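Local atomic coordinates of 3-oxo-glucose-6-phosphate:glutamate aminotransferase (Bacillus subtilis subsp. subtilis, PDB entry 4K2M), a protein that catalyses the reversible, pyridoxal phosphate-dependent transamination between 3-dehydro-D-glucose 6-phosphate and L-glutamate that yields kanosamine 6-phosphate, a step in antibiotic biosynthesis. Residues H55-Y60 / N315-L320; D324-Q329 / L415-S420; K68-P73 / L423-R428; L20-G25 / K30-E35. One frame throughout, in Å; residues are numbered along the deposited sequence.

How the interactions relate
Nearest the N terminus, interaction 4 closes a short loop between helix 13-24 and strand 32-34 inside the additional N-terminal domain. Interaction 1 joins helix 53-57 and the residues just after it to helix 312-329 of the aminotransferase part, 255 residues on. Interaction 3 closes the longest loop, from residues 68-73 to helix 423-441. It crosses interaction 1, because their segments alternate along the chain. Interaction 2, between the end of helix 312-329 and residues 415-420, is nested inside the loop of interaction 3. Helix 312-329 serves both interactions 1 and 2. Salt bridges link neighbours: K24 with D324, and R325 with D427.

Interaction 1. Residues H55-Y60 / N315-L320; sequences HDLFNY and NNFKRL. With ACT (acetate ion), chain F.
The F58 ring carries the aliphatic end of K318 on one face. K318 CE lies 3.8 Å from the F58 ring centroid, 16° off the ring normal and shifted toward the rim, in a CH-pi contact. K318 NZ is over the same face, 4.7 Å from the F58 ring centroid, which makes a longer cation-pi pair. At the ring edge, in plane, F58 CZ meets the backbone K318 O at 3.6 Å. The F317 ring is met obliquely by L57, whose CD1 is 3.8 Å from F317 CE2. These two side chains cross at about a right angle.

The K318 chain bends at chi3 (80°), and this bend brings NZ to the backbone carbonyl of L57. There K318 NZ donates to L57 O at 3.0 Å, with the donor tilted 31° from the carbonyl plane. A weak second bond from K318 NZ goes to P419 O. The ammonium charge is probably eased mainly by L57 O, with the ring face and the weak bond to P419 O adding to it.

R319, whose CB points away from residues 55-60, holds an acetate ion at its guanidinium edge, near its plane. R319 NH2 donates to acetate OXT at 3.0 Å. The acetate probably came from the crystallisation liquor.

The contact packs helix 53-57 and the residues just after it, in the N-terminal domain, against helix 312-329 of the aminotransferase. W43 meets F317 edge-to-face, and F317 also touches L20 and L23 of helix 13-24. F58 reaches F321 and L423, the latter on helix 423-441.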
# COMPACT_ATOMS: atom_id res chain seq x y z
N HIS A 55 -25.08 30.01 -2.11
CA HIS A 55 -25.20 30.08 -0.67
C HIS A 55 -25.20 28.70 0.00
O HIS A 55 -24.50 28.48 1.00
CB HIS A 55 -26.46 30.84 -0.24
CG HIS A 55 -26.57 30.98 1.24
ND1 HIS A 55 -25.73 31.80 1.97
CD2 HIS A 55 -27.36 30.35 2.14
CE1 HIS A 55 -26.03 31.69 3.26
NE2 HIS A 55 -27.01 30.81 3.38
N ASP A 56 -26.01 27.77 -0.51
CA ASP A 56 -26.26 26.53 0.22
C ASP A 56 -25.14 25.52 0.08
O ASP A 56 -24.84 24.78 1.03
CB ASP A 56 -27.61 25.91 -0.17
CG ASP A 56 -28.78 26.79 0.24
OD1 ASP A 56 -28.79 27.26 1.40
OD2 ASP A 56 -29.69 27.00 -0.59
N LEU A 57 -24.50 25.48 -1.09
CA LEU A 57 -23.39 24.54 -1.29
C LEU A 57 -22.03 25.15 -0.99
O LEU A 57 -21.13 24.45 -0.55
CB LEU A 57 -23.40 23.95 -2.70
CG LEU A 57 -24.67 23.21 -3.10
CD1 LEU A 57 -24.46 22.44 -4.40
CD2 LEU A 57 -25.13 22.28 -1.97
N PHE A 58 -21.88 26.45 -1.23
CA PHE A 58 -20.57 27.09 -1.12
C PHE A 58 -20.43 28.09 0.01
O PHE A 58 -19.33 28.55 0.30
CB PHE A 58 -20.19 27.76 -2.44
CG PHE A 58 -19.82 26.79 -3.53
CD1 PHE A 58 -18.49 26.38 -3.67
CD2 PHE A 58 -20.78 26.29 -4.40
CE1 PHE A 58 -18.14 25.48 -4.66
CE2 PHE A 58 -20.44 25.38 -5.41
CZ PHE A 58 -19.11 24.98 -5.54
N ASN A 59 -21.55 28.42 0.65
CA ASN A 59 -21.57 29.46 1.69
C ASN A 59 -20.84 30.72 1.21
O ASN A 59 -19.99 31.27 1.93
CB ASN A 59 -20.96 28.94 3.00
CG ASN A 59 -21.22 29.88 4.17
OD1 ASN A 59 -22.23 30.57 4.21
ND2 ASN A 59 -20.30 29.91 5.13
N TYR A 60 -21.18 31.17 0.01
CA TYR A 60 -20.51 32.31 -0.65
C TYR A 60 -20.47 33.52 0.28
O TYR A 60 -21.51 33.96 0.79
CB TYR A 60 -21.29 32.68 -1.92
CG TYR A 60 -20.61 33.65 -2.88
CD1 TYR A 60 -19.25 33.94 -2.78
CD2 TYR A 60 -21.33 34.27 -3.88
CE1 TYR A 60 -18.64 34.83 -3.66
CE2 TYR A 60 -20.74 35.16 -4.77
CZ TYR A 60 -19.39 35.43 -4.67
OH TYR A 60 -18.81 36.30 -5.57
N ASN A 315 -19.65 16.27 -4.23
CA ASN A 315 -18.35 16.86 -4.51
C ASN A 315 -18.09 17.03 -5.99
O ASN A 315 -17.55 18.06 -6.43
CB ASN A 315 -17.22 16.07 -3.84
CG ASN A 315 -17.07 16.39 -2.37
OD1 ASN A 315 -17.63 17.38 -1.86
ND2 ASN A 315 -16.30 15.55 -1.67
N ASN A 316 -18.46 16.02 -6.78
CA ASN A 316 -18.27 16.13 -8.22
C ASN A 316 -19.17 17.23 -8.77
O ASN A 316 -18.76 17.97 -9.67
CB ASN A 316 -18.51 14.80 -8.94
CG ASN A 316 -17.23 13.99 -9.10
OD1 ASN A 316 -16.24 14.25 -8.41
ND2 ASN A 316 -17.24 13.04 -10.03
N PHE A 317 -20.37 17.37 -8.23
CA PHE A 317 -21.23 18.46 -8.67
C PHE A 317 -20.58 19.82 -8.34
O PHE A 317 -20.58 20.75 -9.17
CB PHE A 317 -22.62 18.39 -8.04
CG PHE A 317 -23.51 19.50 -8.49
CD1 PHE A 317 -24.19 19.41 -9.70
CD2 PHE A 317 -23.63 20.65 -7.72
CE1 PHE A 317 -24.99 20.45 -10.14
CE2 PHE A 317 -24.43 21.70 -8.14
CZ PHE A 317 -25.12 21.60 -9.35
N LYS A 318 -20.01 19.94 -7.15
CA LYS A 318 -19.39 21.21 -6.77
C LYS A 318 -18.22 21.54 -7.70
O LYS A 318 -18.03 22.69 -8.08
CB LYS A 318 -18.96 21.19 -5.31
CG LYS A 318 -20.15 21.31 -4.32
CD LYS A 318 -19.67 21.35 -2.88
CE LYS A 318 -19.18 22.75 -2.51
NZ LYS A 318 -18.67 22.76 -1.09
N ARG A 319 -17.44 20.52 -8.06
CA ARG A 319 -16.37 20.71 -9.04
C ARG A 319 -16.89 21.23 -10.36
O ARG A 319 -16.30 22.13 -10.96
CB ARG A 319 -15.60 19.41 -9.26
CG ARG A 319 -14.75 18.99 -8.07
CD ARG A 319 -14.09 17.64 -8.39
NE ARG A 319 -13.21 17.20 -7.31
CZ ARG A 319 -11.92 17.49 -7.22
NH1 ARG A 319 -11.34 18.22 -8.17
NH2 ARG A 319 -11.20 17.08 -6.18
N LEU A 320 -18.01 20.65 -10.82
CA LEU A 320 -18.60 21.09 -12.08
C LEU A 320 -19.04 22.56 -11.98
O LEU A 320 -18.84 23.35 -12.92
CB LEU A 320 -19.79 20.20 -12.46
CG LEU A 320 -20.71 20.75 -13.55
CD1 LEU A 320 -19.99 20.82 -14.89
CD2 LEU A 320 -21.99 19.91 -13.66
C ACT F . -8.11 18.04 -6.66
O ACT F . -9.07 18.48 -7.27
OXT ACT F . -8.29 17.45 -5.60
CH3 ACT F . -6.72 18.24 -7.22

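Interaction 2. Residues D324-Q329 / L415-S420; sequences DRYITQ and LPLYPS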
# COMPACT_ATOMS: atom_id res chain seq x y z
N ASP A 324 -17.72 25.47 -14.38
CA ASP A 324 -18.68 26.27 -15.15
C ASP A 324 -18.48 27.76 -14.85
O ASP A 324 -18.56 28.60 -15.76
CB ASP A 324 -20.11 25.84 -14.79
CG ASP A 324 -21.18 26.65 -15.52
OD1 ASP A 324 -21.17 26.69 -16.77
OD2 ASP A 324 -22.04 27.20 -14.84
N ARG A 325 -18.20 28.07 -13.60
CA ARG A 325 -18.05 29.47 -13.17
C ARG A 325 -16.77 30.08 -13.75
O ARG A 325 -16.79 31.22 -14.22
CB ARG A 325 -18.08 29.55 -11.64
CG ARG A 325 -18.29 30.97 -11.07
CD ARG A 325 -18.73 30.87 -9.61
NE ARG A 325 -19.07 32.17 -9.02
CZ ARG A 325 -18.22 32.95 -8.36
NH1 ARG A 325 -16.95 32.60 -8.22
NH2 ARG A 325 -18.63 34.11 -7.83
N TYR A 326 -15.68 29.32 -13.73
CA TYR A 326 -14.45 29.76 -14.41
C TYR A 326 -14.70 29.99 -15.89
O TYR A 326 -14.25 30.99 -16.46
CB TYR A 326 -13.36 28.69 -14.30
CG TYR A 326 -12.47 28.74 -13.08
CD1 TYR A 326 -11.99 29.95 -12.58
CD2 TYR A 326 -12.08 27.56 -12.46
CE1 TYR A 326 -11.15 29.97 -11.47
CE2 TYR A 326 -11.24 27.58 -11.36
CZ TYR A 326 -10.78 28.79 -10.87
OH TYR A 326 -9.95 28.78 -9.78
N ILE A 327 -15.37 29.04 -16.54
CA ILE A 327 -15.50 29.11 -18.00
C ILE A 327 -16.36 30.30 -18.40
O ILE A 327 -16.04 31.03 -19.34
CB ILE A 327 -16.06 27.80 -18.58
CG1 ILE A 327 -15.02 26.68 -18.44
CG2 ILE A 327 -16.48 27.97 -20.04
CD1 ILE A 327 -15.59 25.26 -18.71
N THR A 328 -17.43 30.53 -17.65
CA THR A 328 -18.29 31.67 -17.93
C THR A 328 -17.61 33.00 -17.59
O THR A 328 -17.61 33.92 -18.42
CB THR A 328 -19.63 31.51 -17.18
OG1 THR A 328 -20.29 30.33 -17.66
CG2 THR A 328 -20.55 32.73 -17.41
N GLN A 329 -17.03 33.12 -16.41
CA GLN A 329 -16.57 34.43 -15.95
C GLN A 329 -15.23 34.84 -16.59
O GLN A 329 -14.92 36.03 -16.65
CB GLN A 329 -16.55 34.53 -14.42
CG GLN A 329 -17.99 34.47 -13.82
CD GLN A 329 -18.10 34.93 -12.38
OE1 GLN A 329 -17.25 35.67 -11.87
NE2 GLN A 329 -19.17 34.50 -11.71
N LEU A 415 -5.70 26.12 -12.54
CA LEU A 415 -6.27 27.05 -11.58
C LEU A 415 -6.84 26.26 -10.41
O LEU A 415 -7.28 25.13 -10.61
CB LEU A 415 -7.39 27.84 -12.24
CG LEU A 415 -7.02 28.57 -13.53
CD1 LEU A 415 -8.21 29.43 -13.92
CD2 LEU A 415 -5.77 29.42 -13.32
N PRO A 416 -6.84 26.84 -9.20
CA PRO A 416 -7.37 26.11 -8.04
C PRO A 416 -8.79 25.60 -8.27
O PRO A 416 -9.64 26.36 -8.75
CB PRO A 416 -7.37 27.16 -6.93
CG PRO A 416 -6.24 28.08 -7.30
CD PRO A 416 -6.29 28.16 -8.81
N LEU A 417 -9.04 24.32 -7.96
CA LEU A 417 -10.39 23.75 -8.09
C LEU A 417 -10.47 22.48 -7.24
O LEU A 417 -9.81 21.48 -7.52
CB LEU A 417 -10.75 23.49 -9.56
CG LEU A 417 -12.26 23.29 -9.83
CD1 LEU A 417 -12.62 23.52 -11.31
CD2 LEU A 417 -12.75 21.90 -9.41
N TYR A 418 -11.29 22.52 -6.20
CA TYR A 418 -11.53 21.32 -5.40
C TYR A 418 -12.84 21.59 -4.69
O TYR A 418 -13.27 22.75 -4.62
CB TYR A 418 -10.35 21.05 -4.44
CG TYR A 418 -10.01 22.22 -3.54
CD1 TYR A 418 -10.54 22.31 -2.25
CD2 TYR A 418 -9.16 23.23 -3.98
CE1 TYR A 418 -10.24 23.39 -1.42
CE2 TYR A 418 -8.86 24.32 -3.15
CZ TYR A 418 -9.41 24.39 -1.89
OH TYR A 418 -9.10 25.46 -1.08
N PRO A 419 -13.51 20.54 -4.19
CA PRO A 419 -14.90 20.79 -3.75
C PRO A 419 -15.07 21.81 -2.61
O PRO A 419 -16.09 22.52 -2.61
CB PRO A 419 -15.39 19.41 -3.30
CG PRO A 419 -14.54 18.46 -4.04
CD PRO A 419 -13.18 19.11 -4.18
N SER A 420 -14.12 21.89 -1.68
CA SER A 420 -14.24 22.85 -0.57
C SER A 420 -13.66 24.23 -0.87
O SER A 420 -13.56 25.07 0.04
CB SER A 420 -13.62 22.28 0.71
OG SER A 420 -14.43 21.24 1.23
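Y326 reaches from helix 312-329 to the chain that follows strand 412-415, and its side chain makes the whole contact with L415, P416 and L417. Its CB points toward that chain, and the ring runs outward from the helix. Along one edge, Y326 CD2 comes within 4.2 Å of L417 CD1, a loose apolar touch. Over one face, L415 CD1 lies 3.9 Å from Y326 CE1 and 4.0 Å from the Y326 ring centroid. It is 15° off the normal, in a CH-pi contact. Further out, Y326 CE2 lies 3.3 Å from P416 O, and Y326 CZ meets L415 CB at 3.8 Å.

The tip carries the polar bond. Y326 OH donates to P416 O at 2.6 Å. The hydroxyl lies in the carbonyl plane, on a lone pair, with a C=O...donor angle of 142°. P416 O in turn lies in the plane of the Y326 ring, at its edge. The bond pairs two buried polar atoms and fixes the direction of the hydroxyl proton. P416 CD also packs against Y326 OH, at 3.8 Å.

F353 meets the Y326 ring with planes at about 35°, and Q426, V429 and M430 of helix 423-441 touch the same side chain. R325, the preceding residue, forms a salt bridge with D427. The contact is a buried helix-to-loop junction in the aspartate aminotransferase fold of this enzyme. It ties helix 312-329 to the link between the two-stranded sheet, 353-356 with 412-415, and helix 423-441.

Interaction 3. Residues K68-P73 / L423-R428; sequences KVPFLP and LEEQDR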
# COMPACT_ATOMS: atom_id res chain seq x y z
N LYS A 68 -4.70 35.46 0.22
CA LYS A 68 -3.96 34.40 -0.45
C LYS A 68 -4.89 33.25 -0.83
O LYS A 68 -5.91 33.02 -0.17
CB LYS A 68 -2.80 33.92 0.41
CG LYS A 68 -3.18 32.95 1.49
CD LYS A 68 -1.94 32.32 2.11
CE LYS A 68 -2.15 30.83 2.33
NZ LYS A 68 -3.46 30.55 3.00
N VAL A 69 -4.55 32.57 -1.92
CA VAL A 69 -5.34 31.44 -2.40
C VAL A 69 -4.37 30.31 -2.70
O VAL A 69 -3.71 30.30 -3.74
CB VAL A 69 -6.09 31.79 -3.69
CG1 VAL A 69 -6.90 30.59 -4.17
CG2 VAL A 69 -7.02 32.99 -3.49
N PRO A 70 -4.24 29.36 -1.76
CA PRO A 70 -3.43 28.16 -2.01
C PRO A 70 -4.05 27.34 -3.12
O PRO A 70 -5.26 27.32 -3.28
CB PRO A 70 -3.52 27.39 -0.68
CG PRO A 70 -4.01 28.38 0.33
CD PRO A 70 -4.84 29.37 -0.41
N PHE A 71 -3.22 26.66 -3.91
CA PHE A 71 -3.74 25.86 -5.00
C PHE A 71 -4.52 24.64 -4.48
O PHE A 71 -5.61 24.33 -4.97
CB PHE A 71 -2.60 25.40 -5.91
CG PHE A 71 -3.05 24.55 -7.05
CD1 PHE A 71 -3.59 25.13 -8.20
CD2 PHE A 71 -2.97 23.16 -6.98
CE1 PHE A 71 -4.03 24.34 -9.25
CE2 PHE A 71 -3.41 22.37 -8.01
CZ PHE A 71 -3.94 22.95 -9.16
N LEU A 72 -3.96 23.94 -3.50
CA LEU A 72 -4.58 22.71 -3.02
C LEU A 72 -4.18 22.45 -1.58
O LEU A 72 -3.30 21.62 -1.31
CB LEU A 72 -4.19 21.51 -3.90
CG LEU A 72 -4.95 20.22 -3.62
CD1 LEU A 72 -6.42 20.35 -4.02
CD2 LEU A 72 -4.30 19.04 -4.33
N PRO A 73 -4.84 23.13 -0.64
CA PRO A 73 -4.57 22.95 0.80
C PRO A 73 -5.17 21.61 1.24
O PRO A 73 -6.39 21.46 1.31
CB PRO A 73 -5.30 24.14 1.45
CG PRO A 73 -6.37 24.52 0.47
CD PRO A 73 -5.90 24.12 -0.90
N LEU A 423 -16.12 30.33 -3.35
CA LEU A 423 -16.34 31.17 -4.52
C LEU A 423 -15.63 32.51 -4.37
O LEU A 423 -15.20 33.10 -5.36
CB LEU A 423 -17.82 31.38 -4.76
CG LEU A 423 -18.62 30.10 -4.95
CD1 LEU A 423 -20.08 30.46 -5.26
CD2 LEU A 423 -18.04 29.26 -6.06
N GLU A 424 -15.50 32.99 -3.14
CA GLU A 424 -14.77 34.24 -2.93
C GLU A 424 -13.26 34.10 -3.24
O GLU A 424 -12.64 35.02 -3.77
CB GLU A 424 -15.02 34.82 -1.53
CG GLU A 424 -14.58 33.94 -0.36
CD GLU A 424 -15.72 33.08 0.19
OE1 GLU A 424 -16.71 32.83 -0.53
OE2 GLU A 424 -15.61 32.64 1.36
N GLU A 425 -12.68 32.94 -2.94
CA GLU A 425 -11.32 32.67 -3.41
C GLU A 425 -11.29 32.61 -4.94
O GLU A 425 -10.37 33.12 -5.58
CB GLU A 425 -10.81 31.36 -2.86
CG GLU A 425 -10.42 31.37 -1.41
CD GLU A 425 -10.21 29.95 -0.89
OE1 GLU A 425 -11.21 29.20 -0.75
OE2 GLU A 425 -9.05 29.58 -0.63
N GLN A 426 -12.28 31.94 -5.52
CA GLN A 426 -12.33 31.84 -6.97
C GLN A 426 -12.44 33.24 -7.61
O GLN A 426 -11.80 33.50 -8.63
CB GLN A 426 -13.47 30.94 -7.45
CG GLN A 426 -13.41 30.66 -8.94
CD GLN A 426 -14.57 29.83 -9.41
OE1 GLN A 426 -15.72 30.08 -9.05
NE2 GLN A 426 -14.28 28.82 -10.23
N ASP A 427 -13.23 34.12 -7.00
CA ASP A 427 -13.30 35.52 -7.45
C ASP A 427 -11.92 36.14 -7.54
O ASP A 427 -11.59 36.82 -8.53
CB ASP A 427 -14.16 36.38 -6.49
CG ASP A 427 -15.63 36.02 -6.52
OD1 ASP A 427 -16.08 35.36 -7.48
OD2 ASP A 427 -16.35 36.43 -5.56
N ARG A 428 -11.09 35.92 -6.53
CA ARG A 428 -9.77 36.52 -6.52
C ARG A 428 -8.86 35.93 -7.59
O ARG A 428 -8.09 36.65 -8.23
CB ARG A 428 -9.11 36.40 -5.14
CG ARG A 428 -7.78 37.17 -5.07
CD ARG A 428 -7.29 37.38 -3.65
NE ARG A 428 -6.07 38.19 -3.61
CZ ARG A 428 -6.05 39.52 -3.54
NH1 ARG A 428 -7.19 40.20 -3.51
NH2 ARG A 428 -4.90 40.17 -3.50
O HOH W 1 -7.60 31.21 0.96
O HOH W 2 -7.54 27.46 -1.90
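V69 and E425 supply the apolar part of the contact. V69 turns both methyls to the helix: CG1 and CG2 each lie 4.2 Å from E425 CB. V69 CG2 also rests 4.0 Å from E425 O, and 4.3 Å from R428 CB one turn further on. The packing is loose, and the two side chains cross at a slant.

The polar part runs through water. The E425 chain is extended beyond CG (chi2 168°), which takes its carboxylate alongside the loop. One water donates to K68 O and to E425 OE2, 2.7 Å from each. A second water donates to P70 O at 2.7 Å and to E425 OE2 at 2.9 Å.

The charged ends have other partners. E425 OE1 forms a salt bridge with R76 and a hydrogen bond with T422 OG1. R428 NE bonds to F373 O.

One carboxylate thus serves two loop carbonyls through two waters with one oxygen, and R76 and T422 with the other. The arginine would probably help to keep E425 ionised. Between these two segments the link is two water bridges and a small apolar patch; the R76 salt bridge adds a direct hold nearby.

Interaction 4. Residues L20-G25 / K30-E35; sequences LKHLKG and KELVIE. With EDO (1,2-ethanediol), chain H.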
# COMPACT_ATOMS: atom_id res chain seq x y z
N LEU A 20 -27.06 20.61 -13.06
CA LEU A 20 -26.54 21.98 -12.96
C LEU A 20 -27.56 22.98 -13.48
O LEU A 20 -27.85 23.99 -12.83
CB LEU A 20 -25.23 22.09 -13.76
CG LEU A 20 -24.57 23.48 -13.75
CD1 LEU A 20 -24.18 23.88 -12.34
CD2 LEU A 20 -23.36 23.53 -14.68
N LYS A 21 -28.11 22.70 -14.66
CA LYS A 21 -29.17 23.56 -15.19
C LYS A 21 -30.36 23.61 -14.24
O LYS A 21 -30.93 24.67 -14.01
CB LYS A 21 -29.59 23.07 -16.57
CG LYS A 21 -28.46 23.12 -17.57
CD LYS A 21 -28.81 22.40 -18.85
CE LYS A 21 -27.55 22.14 -19.67
NZ LYS A 21 -27.49 20.72 -20.13
N HIS A 22 -30.71 22.47 -13.67
CA HIS A 22 -31.90 22.43 -12.82
C HIS A 22 -31.73 23.11 -11.47
O HIS A 22 -32.65 23.74 -10.95
CB HIS A 22 -32.42 21.00 -12.64
CG HIS A 22 -33.18 20.50 -13.83
ND1 HIS A 22 -34.55 20.56 -13.91
CD2 HIS A 22 -32.75 19.95 -14.99
CE1 HIS A 22 -34.95 20.06 -15.07
NE2 HIS A 22 -33.87 19.68 -15.75
N LEU A 23 -30.54 22.99 -10.89
CA LEU A 23 -30.30 23.55 -9.58
C LEU A 23 -30.01 25.04 -9.69
O LEU A 23 -30.04 25.76 -8.69
CB LEU A 23 -29.16 22.80 -8.86
CG LEU A 23 -29.51 21.37 -8.43
CD1 LEU A 23 -28.38 20.73 -7.62
CD2 LEU A 23 -30.83 21.32 -7.62
N LYS A 24 -29.80 25.51 -10.92
CA LYS A 24 -29.71 26.95 -11.16
C LYS A 24 -31.10 27.56 -11.28
O LYS A 24 -31.27 28.78 -11.14
CB LYS A 24 -28.94 27.23 -12.45
CG LYS A 24 -27.42 27.16 -12.31
CD LYS A 24 -26.77 27.41 -13.68
CE LYS A 24 -25.26 27.36 -13.60
NZ LYS A 24 -24.67 27.56 -14.95
N GLY A 25 -32.11 26.72 -11.52
CA GLY A 25 -33.47 27.20 -11.72
C GLY A 25 -34.30 27.33 -10.45
O GLY A 25 -33.88 26.91 -9.37
N LYS A 30 -40.13 17.25 -7.49
CA LYS A 30 -40.17 15.79 -7.54
C LYS A 30 -39.50 15.21 -8.78
O LYS A 30 -39.19 14.01 -8.82
CB LYS A 30 -41.63 15.30 -7.45
CG LYS A 30 -42.46 15.67 -8.66
CD LYS A 30 -43.95 15.40 -8.42
CE LYS A 30 -44.77 15.89 -9.63
NZ LYS A 30 -46.19 15.49 -9.51
N GLU A 31 -39.25 16.04 -9.79
CA GLU A 31 -38.65 15.58 -11.03
C GLU A 31 -37.19 15.22 -10.81
O GLU A 31 -36.58 14.51 -11.63
CB GLU A 31 -38.79 16.63 -12.13
CG GLU A 31 -37.93 17.88 -11.95
CD GLU A 31 -38.47 18.85 -10.90
OE1 GLU A 31 -39.65 18.72 -10.49
OE2 GLU A 31 -37.71 19.75 -10.49
N LEU A 32 -36.62 15.70 -9.70
CA LEU A 32 -35.24 15.39 -9.33
C LEU A 32 -35.23 14.09 -8.56
O LEU A 32 -35.62 14.05 -7.39
CB LEU A 32 -34.66 16.50 -8.46
CG LEU A 32 -34.55 17.89 -9.09
CD1 LEU A 32 -33.95 18.90 -8.12
CD2 LEU A 32 -33.72 17.82 -10.36
N VAL A 33 -34.77 13.02 -9.20
CA VAL A 33 -34.84 11.68 -8.61
C VAL A 33 -33.44 11.24 -8.17
O VAL A 33 -32.57 11.05 -9.01
CB VAL A 33 -35.40 10.66 -9.61
CG1 VAL A 33 -35.44 9.26 -8.99
CG2 VAL A 33 -36.79 11.07 -10.06
N ILE A 34 -33.24 11.10 -6.86
CA ILE A 34 -31.94 10.68 -6.34
C ILE A 34 -31.80 9.16 -6.47
O ILE A 34 -32.55 8.42 -5.83
CB ILE A 34 -31.78 11.04 -4.86
CG1 ILE A 34 -31.92 12.55 -4.66
CG2 ILE A 34 -30.43 10.57 -4.35
CD1 ILE A 34 -31.86 13.01 -3.19
N GLU A 35 -30.85 8.69 -7.27
CA GLU A 35 -30.64 7.26 -7.36
C GLU A 35 -30.18 6.70 -6.02
O GLU A 35 -29.37 7.32 -5.31
CB GLU A 35 -29.66 6.91 -8.48
CG GLU A 35 -30.17 7.33 -9.86
CD GLU A 35 -29.27 6.88 -10.98
OE1 GLU A 35 -28.20 6.29 -10.70
OE2 GLU A 35 -29.63 7.11 -12.16
C1 EDO H . -42.62 19.76 -11.43
O1 EDO H . -41.76 18.70 -11.89
C2 EDO H . -43.25 20.45 -12.64
O2 EDO H . -43.67 19.46 -13.58
O HOH W 3 -35.58 20.93 -11.35
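Helix 13-24 packs beside strand 32-34: the closest CA atoms, of H22 and L32, are 8.5 Å apart, and the contact is made by side chains and one water. L32 is the side chain that reaches across. Its two methyls divide between neighbours on the helix. L32 CD1 meets L23 CD2 at 4.0 Å, an apolar contact in which the two leucines pass at an angle. L32 CD2 lies 4.1 Å from H22 CB and approaches the imidazole obliquely.

A polar link lies beside this apolar contact. A water sits 2.8 Å from H22 ND1 and donates to E31 OE2 at 2.6 Å. H22 ND1 and E31 OE2 themselves are 4.7 Å apart, so the water spans them. The E31 chain is bent at chi2 (-76°). Its OE2 also accepts from G29 N, which holds the carboxylate close to its own backbone. The other oxygen, E31 OE1, accepts from O1 of a 1,2-ethanediol, probably carried over from crystallisation.

V7 of the partner strand touches both H22 and L32. L20 and L23 carry the helix onto F317 of helix 312-329. Strand 7-9, helix 13-24 and strand 32-34 form a beta-alpha-beta unit with parallel strands, and this contact packs its helix against its second strand within the N-terminal domain.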